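Sporozoite surface protein 2 (Plasmodium vivax, PDB 4HQO) probably acts as the cell-surface adhesion receptor for sporozoite gliding motility, binding ligands through its von Willebrand factor A and thrombospondin repeat domains. Local coordinates at residues I37-V40 and I41-N45. The protein carries 4 engineered substitutions. Sequence-based numbering, arbitrary orientation.
Sequences ITKV and IPMLN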
loop_
_atom_site.group_PDB
_atom_site.type_symbol
_atom_site.label_atom_id
_atom_site.label_comp_id
_atom_site.label_asym_id
_atom_site.label_seq_id
_atom_site.Cartn_x
_atom_site.Cartn_y
_atom_site.Cartn_z
ATOM N N ILE A 37 28.630 5.268 -3.205
ATOM C CA ILE A 37 29.251 3.966 -3.028
ATOM C C ILE A 37 29.369 3.533 -1.570
ATOM O O ILE A 37 29.130 2.365 -1.235
ATOM C CB ILE A 37 30.657 3.944 -3.678
ATOM C CG1 ILE A 37 30.545 4.184 -5.188
ATOM C CG2 ILE A 37 31.379 2.633 -3.380
ATOM C CD1 ILE A 37 29.626 3.189 -5.908
ATOM N N THR A 38 29.754 4.464 -0.704
ATOM C CA THR A 38 30.064 4.116 0.684
ATOM C C THR A 38 28.868 4.221 1.620
ATOM O O THR A 38 28.897 3.694 2.726
ATOM C CB THR A 38 31.173 5.013 1.255
ATOM O OG1 THR A 38 30.692 6.360 1.314
ATOM C CG2 THR A 38 32.432 4.943 0.388
ATOM N N LYS A 39 27.820 4.877 1.150
ATOM C CA LYS A 39 26.669 5.199 1.990
ATOM C C LYS A 39 25.323 4.809 1.367
ATOM O O LYS A 39 24.533 4.073 1.966
ATOM C CB LYS A 39 26.683 6.698 2.352
ATOM C CG LYS A 39 25.345 7.256 2.809
ATOM C CD LYS A 39 25.047 6.910 4.253
ATOM C CE LYS A 39 23.809 7.652 4.746
ATOM N NZ LYS A 39 23.568 7.395 6.191
ATOM N N VAL A 40 25.048 5.310 0.169
ATOM C CA VAL A 40 23.737 5.089 -0.444
ATOM C C VAL A 40 23.477 3.635 -0.850
ATOM O O VAL A 40 22.430 3.069 -0.525
ATOM C CB VAL A 40 23.523 5.969 -1.673
ATOM C CG1 VAL A 40 22.129 5.736 -2.247
ATOM C CG2 VAL A 40 23.728 7.445 -1.305
ATOM N N ILE A 41 24.412 3.042 -1.588
ATOM C CA ILE A 41 24.280 1.640 -1.981
ATOM C C ILE A 41 24.174 0.701 -0.766
ATOM O O ILE A 41 23.270 -0.131 -0.719
ATOM C CB ILE A 41 25.404 1.196 -2.961
ATOM C CG1 ILE A 41 25.284 1.957 -4.287
ATOM C CG2 ILE A 41 25.357 -0.304 -3.195
ATOM C CD1 ILE A 41 23.994 1.680 -5.046
ATOM N N PRO A 42 25.082 0.829 0.225
ATOM C CA PRO A 42 24.888 -0.016 1.415
ATOM C C PRO A 42 23.553 0.247 2.135
ATOM O O PRO A 42 23.000 -0.676 2.711
ATOM C CB PRO A 42 26.063 0.374 2.316
ATOM C CG PRO A 42 27.109 0.878 1.375
ATOM C CD PRO A 42 26.336 1.602 0.308
ATOM N N MET A 43 23.050 1.478 2.097
ATOM C CA MET A 43 21.772 1.801 2.734
ATOM C C MET A 43 20.629 1.075 2.039
ATOM O O MET A 43 19.759 0.495 2.688
ATOM C CB MET A 43 21.512 3.310 2.712
ATOM C CG MET A 43 20.077 3.716 3.107
ATOM S SD MET A 43 19.725 3.451 4.858
ATOM C CE MET A 43 21.012 4.459 5.603
ATOM N N LEU A 44 20.640 1.107 0.713
ATOM C CA LEU A 44 19.602 0.459 -0.078
ATOM C C LEU A 44 19.636 -1.051 0.091
ATOM O O LEU A 44 18.600 -1.704 0.125
ATOM C CB LEU A 44 19.773 0.802 -1.550
ATOM C CG LEU A 44 19.408 2.205 -2.016
ATOM C CD1 LEU A 44 19.959 2.421 -3.415
ATOM C CD2 LEU A 44 17.896 2.353 -2.016
ATOM N N ASN A 45 20.838 -1.602 0.190
ATOM C CA ASN A 45 20.989 -3.029 0.358
ATOM C C ASN A 45 20.413 -3.511 1.682
ATOM O O ASN A 45 19.639 -4.460 1.704
ATOM C CB ASN A 45 22.459 -3.437 0.243
ATOM C CG ASN A 45 22.887 -3.645 -1.190
ATOM O OD1 ASN A 45 22.077 -4.012 -2.037
ATOM N ND2 ASN A 45 24.166 -3.420 -1.472
#
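Pro42 kinks helix 33-49, the crossover helix between parallel strands 19-26 and 58-65 of the von Willebrand factor A domain, its ring set against the carbonyls of the preceding turn. Lacking an N-H, Pro42 cannot give a helical bond; its ring lies there instead, CD 3.3 Å from Ile37 O and CG 3.6 Å from Thr38 O. The turn at 37-40 widens to pi type, and regular bonding picks up beyond the proline. Met43 N reaches Lys39 O at 3.0 Å, somewhat bent (142° at the hydrogen). Leu44 N meets Val40 O at 2.9 Å and straighter, 160°. On the side of the helix that faces the sheet in this beta-alpha-beta unit, Val40 and Leu44 run side by side, with Val40 CG1 4.1 Å from Leu44 CD1. Val40 CG1 stands anti to its own N (chi1 -178°), beside the carbonyl carbon, which carries it toward the next turn. Met132 of strand 126-133, in the middle of the sheet, packs on both residues and on Met43. One residue earlier in each turn, Lys39 and Met43 also point the same way: the lysine bends at chi2, and its NZ comes 3.9 Å from Met43 CE. The magnesium ion held by Ser28, Ser30 and Thr103 lies about 11 Å from the Val40 side chain.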